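PDB 2CU2: putative mannose-1-phosphate guanylyl transferase from Thermus thermophilus, which probably transfers a guanylyl group from GTP to mannose 1-phosphate, forming GDP-mannose. Local coordinates for residues 116-121 / 249-254; 131-136 / 243-248. One frame throughout, in Å; residues are numbered along the deposited sequence.

Interaction 1: 116-121 / 249-254. With SO4 (sulfate ion), chain C.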
# COMPACT_ATOMS: atom_id res chain seq x y z
N GLU A 116 -28.28 22.33 -0.28
CA GLU A 116 -29.29 23.38 -0.24
C GLU A 116 -28.66 24.75 -0.43
O GLU A 116 -29.14 25.55 -1.23
CB GLU A 116 -30.07 23.34 1.08
CG GLU A 116 -30.94 22.10 1.24
CD GLU A 116 -30.23 20.96 1.96
OE1 GLU A 116 -28.97 20.94 1.97
OE2 GLU A 116 -30.93 20.07 2.52
N ALA A 117 -27.59 25.03 0.31
CA ALA A 117 -26.93 26.32 0.19
C ALA A 117 -26.35 26.46 -1.22
O ALA A 117 -26.26 27.57 -1.76
CB ALA A 117 -25.82 26.44 1.23
N TYR A 118 -25.98 25.34 -1.83
CA TYR A 118 -25.43 25.34 -3.17
C TYR A 118 -26.52 25.76 -4.15
O TYR A 118 -26.30 26.63 -5.01
CB TYR A 118 -24.92 23.94 -3.53
CG TYR A 118 -24.30 23.84 -4.91
CD1 TYR A 118 -22.93 23.95 -5.10
CD2 TYR A 118 -25.11 23.58 -6.03
CE1 TYR A 118 -22.35 23.81 -6.37
CE2 TYR A 118 -24.55 23.44 -7.30
CZ TYR A 118 -23.17 23.55 -7.46
OH TYR A 118 -22.62 23.40 -8.72
N ARG A 119 -27.70 25.16 -4.02
CA ARG A 119 -28.81 25.50 -4.90
C ARG A 119 -29.23 26.95 -4.70
O ARG A 119 -29.50 27.65 -5.67
CB ARG A 119 -30.00 24.57 -4.65
CG ARG A 119 -29.79 23.17 -5.21
CD ARG A 119 -31.09 22.38 -5.19
NE ARG A 119 -31.49 22.00 -3.83
CZ ARG A 119 -31.01 20.94 -3.18
NH1 ARG A 119 -30.11 20.14 -3.75
NH2 ARG A 119 -31.45 20.68 -1.95
N GLU A 120 -29.28 27.40 -3.45
CA GLU A 120 -29.67 28.78 -3.18
C GLU A 120 -28.72 29.75 -3.88
O GLU A 120 -29.16 30.77 -4.42
CB GLU A 120 -29.73 29.03 -1.67
CG GLU A 120 -30.99 28.43 -1.04
CD GLU A 120 -31.03 28.54 0.48
OE1 GLU A 120 -30.03 29.01 1.07
OE2 GLU A 120 -32.05 28.14 1.07
N ALA A 121 -27.43 29.43 -3.89
CA ALA A 121 -26.45 30.28 -4.55
C ALA A 121 -26.68 30.30 -6.07
O ALA A 121 -26.59 31.35 -6.71
CB ALA A 121 -25.03 29.79 -4.26
N GLY A 249 -20.89 31.91 -2.49
CA GLY A 249 -21.40 30.69 -1.88
C GLY A 249 -20.75 30.46 -0.52
O GLY A 249 -19.56 30.66 -0.32
N ARG A 250 -21.59 30.06 0.46
CA ARG A 250 -21.07 29.90 1.82
C ARG A 250 -21.05 28.44 2.26
O ARG A 250 -20.83 28.11 3.42
CB ARG A 250 -21.96 30.71 2.76
CG ARG A 250 -22.15 32.15 2.29
CD ARG A 250 -22.40 33.10 3.47
NE ARG A 250 -22.53 34.48 3.00
CZ ARG A 250 -21.39 35.14 2.72
NH1 ARG A 250 -20.22 34.55 2.86
NH2 ARG A 250 -21.45 36.41 2.28
N PHE A 251 -21.27 27.53 1.29
CA PHE A 251 -21.08 26.12 1.57
C PHE A 251 -19.62 25.69 1.43
O PHE A 251 -18.83 26.33 0.75
CB PHE A 251 -21.94 25.33 0.59
CG PHE A 251 -21.73 25.85 -0.80
CD1 PHE A 251 -20.60 25.46 -1.51
CD2 PHE A 251 -22.65 26.72 -1.36
CE1 PHE A 251 -20.39 25.96 -2.79
CE2 PHE A 251 -22.43 27.21 -2.64
CZ PHE A 251 -21.30 26.84 -3.36
N PRO A 252 -19.27 24.60 2.14
CA PRO A 252 -17.95 24.01 2.01
C PRO A 252 -17.68 23.60 0.56
O PRO A 252 -18.53 23.05 -0.13
CB PRO A 252 -17.88 22.79 2.93
CG PRO A 252 -19.00 22.99 3.95
CD PRO A 252 -20.06 23.86 3.11
N TRP A 253 -16.46 23.93 0.09
CA TRP A 253 -16.18 23.68 -1.32
C TRP A 253 -14.69 23.41 -1.57
O TRP A 253 -13.80 24.09 -1.08
CB TRP A 253 -16.63 24.90 -2.12
CG TRP A 253 -16.22 24.77 -3.53
CD1 TRP A 253 -16.95 24.18 -4.58
CD2 TRP A 253 -15.00 25.28 -4.12
NE1 TRP A 253 -16.31 24.27 -5.78
CE2 TRP A 253 -15.04 24.98 -5.50
CE3 TRP A 253 -13.89 25.96 -3.60
CZ2 TRP A 253 -13.99 25.36 -6.33
CZ3 TRP A 253 -12.85 26.33 -4.43
CH2 TRP A 253 -12.89 26.03 -5.80
N ASP A 254 -14.44 22.34 -2.35
CA ASP A 254 -13.07 22.01 -2.74
C ASP A 254 -13.05 21.43 -4.16
O ASP A 254 -13.95 20.71 -4.57
CB ASP A 254 -12.53 20.98 -1.75
CG ASP A 254 -11.01 21.12 -1.64
OD1 ASP A 254 -10.33 20.75 -2.61
OD2 ASP A 254 -10.53 21.57 -0.60
S SO4 C . -34.20 22.99 -1.78
O1 SO4 C . -33.87 21.65 -1.42
O2 SO4 C . -35.25 23.66 -1.09
O3 SO4 C . -34.55 23.01 -3.29
O4 SO4 C . -33.04 23.87 -1.69
O HOH W 1 -24.81 29.52 -0.34
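F251 lays its ring across the side of helix 115-128 at A117, Y118 and A121, a helix-against-loop contact in the GT-A-like nucleotidyltransferase domain. Its CG sits between the backbone N and the carbonyl carbon (chi1 48°), which swings the ring toward the helix. One ring face receives Y118, whose CD1 lies 3.7 Å from F251 CZ; the two ring planes stand 49° apart, an oblique meeting. A121 comes to the ring edge, its CB 4.0 Å from F251 CE2, while A117 CB reaches F251 CB. Two alanines suit this side of the helix because methyl groups let a large ring come close to the backbone: F251 CE2 is 3.6 Å from Y118 CA. L137, L139 and V112 also pack on F251. R119 points away from this hydrophobic contact and holds a sulfate, probably from the crystallisation liquor, at the guanidinium edge, with NH2 2.7 Å from O1 and two weak bonds from NE, while NH1 holds the carbonyl of R44. A leucine in its place would probably leave both the anion and that carbonyl without these donors. Beside F251, a water donates to A117 O at 2.8 Å and weakly accepts from R250 N.

Interaction 2: 131-136 / 243-248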
# COMPACT_ATOMS: atom_id res chain seq x y z
N GLU A 131 -30.03 41.11 -18.48
CA GLU A 131 -29.49 41.40 -19.81
C GLU A 131 -28.06 41.94 -19.74
O GLU A 131 -27.79 43.01 -19.21
CB GLU A 131 -30.40 42.43 -20.49
CG GLU A 131 -30.07 42.60 -21.97
CD GLU A 131 -31.30 43.06 -22.72
OE1 GLU A 131 -32.32 43.28 -22.09
OE2 GLU A 131 -31.22 43.21 -23.94
N GLY A 132 -27.13 41.16 -20.33
CA GLY A 132 -25.78 41.68 -20.52
C GLY A 132 -24.81 41.01 -19.54
O GLY A 132 -23.63 40.81 -19.82
N PHE A 133 -25.33 40.62 -18.37
CA PHE A 133 -24.45 40.15 -17.31
C PHE A 133 -24.13 38.66 -17.43
O PHE A 133 -25.00 37.83 -17.68
CB PHE A 133 -25.13 40.44 -15.96
CG PHE A 133 -25.19 41.92 -15.73
CD1 PHE A 133 -26.36 42.61 -16.02
CD2 PHE A 133 -24.07 42.61 -15.28
CE1 PHE A 133 -26.40 43.99 -15.87
CE2 PHE A 133 -24.12 43.99 -15.14
CZ PHE A 133 -25.28 44.69 -15.43
N VAL A 134 -22.83 38.40 -17.22
CA VAL A 134 -22.41 37.04 -16.93
C VAL A 134 -22.17 36.88 -15.42
O VAL A 134 -21.57 37.73 -14.78
CB VAL A 134 -21.12 36.74 -17.70
CG1 VAL A 134 -19.94 37.45 -17.04
CG2 VAL A 134 -20.86 35.24 -17.70
N VAL A 135 -22.69 35.84 -14.79
CA VAL A 135 -22.56 35.67 -13.34
C VAL A 135 -21.62 34.53 -12.95
O VAL A 135 -21.67 33.45 -13.53
CB VAL A 135 -23.95 35.41 -12.69
CG1 VAL A 135 -23.85 35.51 -11.16
CG2 VAL A 135 -24.98 36.40 -13.23
N ALA A 136 -20.77 34.79 -11.96
CA ALA A 136 -19.83 33.79 -11.48
C ALA A 136 -20.05 33.48 -10.00
O ALA A 136 -20.69 34.26 -9.28
CB ALA A 136 -18.39 34.26 -11.70
N ARG A 243 -19.22 43.04 -18.21
CA ARG A 243 -20.36 43.07 -17.29
C ARG A 243 -20.50 41.76 -16.50
O ARG A 243 -21.17 40.83 -16.91
CB ARG A 243 -21.62 43.32 -18.11
CG ARG A 243 -21.74 44.77 -18.57
CD ARG A 243 -22.98 45.00 -19.44
NE ARG A 243 -24.05 45.64 -18.66
CZ ARG A 243 -25.28 45.67 -19.21
NH1 ARG A 243 -25.49 45.15 -20.40
NH2 ARG A 243 -26.28 46.24 -18.54
N VAL A 244 -19.80 41.69 -15.35
CA VAL A 244 -19.77 40.47 -14.55
C VAL A 244 -20.33 40.69 -13.14
O VAL A 244 -20.04 41.68 -12.47
CB VAL A 244 -18.32 40.00 -14.46
CG1 VAL A 244 -18.24 38.71 -13.63
CG2 VAL A 244 -17.77 39.74 -15.85
N ARG A 245 -21.19 39.74 -12.71
CA ARG A 245 -21.66 39.76 -11.34
C ARG A 245 -21.21 38.49 -10.60
O ARG A 245 -20.98 37.45 -11.18
CB ARG A 245 -23.19 39.82 -11.36
CG ARG A 245 -23.72 41.22 -11.69
CD ARG A 245 -25.22 41.20 -12.02
NE ARG A 245 -25.73 42.57 -12.15
CZ ARG A 245 -27.01 42.71 -12.57
NH1 ARG A 245 -27.75 41.64 -12.83
NH2 ARG A 245 -27.53 43.93 -12.71
N VAL A 246 -21.04 38.63 -9.27
CA VAL A 246 -20.58 37.48 -8.49
C VAL A 246 -21.46 37.22 -7.27
O VAL A 246 -21.75 38.12 -6.48
CB VAL A 246 -19.14 37.75 -8.06
CG1 VAL A 246 -18.58 36.54 -7.30
CG2 VAL A 246 -18.27 38.03 -9.27
N VAL A 247 -21.84 35.96 -7.12
CA VAL A 247 -22.54 35.46 -5.95
C VAL A 247 -21.62 34.64 -5.04
O VAL A 247 -20.91 33.74 -5.47
CB VAL A 247 -23.71 34.59 -6.43
CG1 VAL A 247 -24.47 34.03 -5.23
CG2 VAL A 247 -24.66 35.42 -7.27
N LEU A 248 -21.61 35.02 -3.75
CA LEU A 248 -20.76 34.32 -2.80
C LEU A 248 -21.47 33.09 -2.21
O LEU A 248 -22.49 33.18 -1.55
CB LEU A 248 -20.39 35.29 -1.68
CG LEU A 248 -19.37 36.34 -2.12
CD1 LEU A 248 -18.79 37.11 -0.94
CD2 LEU A 248 -18.19 35.75 -2.88
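E131 and G132 meet the arm of R243 as it bends at chi3: E131 O lies over one face of its guanidinium, close to NH1 but at a poor angle for a hydrogen bond, and G132 CA is 3.5 Å from the same nitrogen. Glycine fits because a CB here would collide with NH1, and the positive phi of 107° would also press it against the preceding carbonyl. F133 comes next, its ring held between two arginines. On one face the guanidinium of R245 stacks almost parallel: R245 CZ lies 3.5 Å from the ring centroid, the planes 5° apart, and the extended R245 chain also brings CD over the ring off-centre. On the opposite face R243 makes an off-centre cation-pi contact, its plane tilted 56° from the ring. R245 is steadied by A128 O on NH1 and a salt bridge from NH2 to E130, so the buried charge has partners while its flat face meets the phenyl. From V134 onward the segments pair as neighbouring parallel strands of the mixed sheet in the GT-A-like fold. V134 N donates to R243 O at 3.0 Å, and V134 O accepts from R245 N. V134 CG1 presses against V244 CG2, a tight 3.4 Å, on the face shared with A136 and V246. V135 turns to the other face, where its CG1 meets V247 CG2 at 4.0 Å and both valines touch M125 of helix 115-128; beta-branched valines suit both strand geometry and this apolar layer. A136 N then bonds R245 O at 2.8 Å, A136 O receives V247 N, and the small A136 CB touches I151.

In the fold
Both contacts draw on the same two stretches of chain: helix 115-128 leads into strand 134-139, and strand 244-249 runs on to the loop carrying F251. Their centres lie about 17 Å apart, and they touch where A121 O approaches V247 CG1, so the helix of interaction 1 also packs on the sheet of interaction 2. Both are largely buried. Interaction 1 joins helix to loop by apolar and aromatic packing and a water bridge that is weak on one side, with its charged R119 turned to the other side. Interaction 2 joins strand to strand through four direct backbone bonds, with valines packed on its faces, the buried R245 stacked on F133, and exposure greatest at E131 and R243.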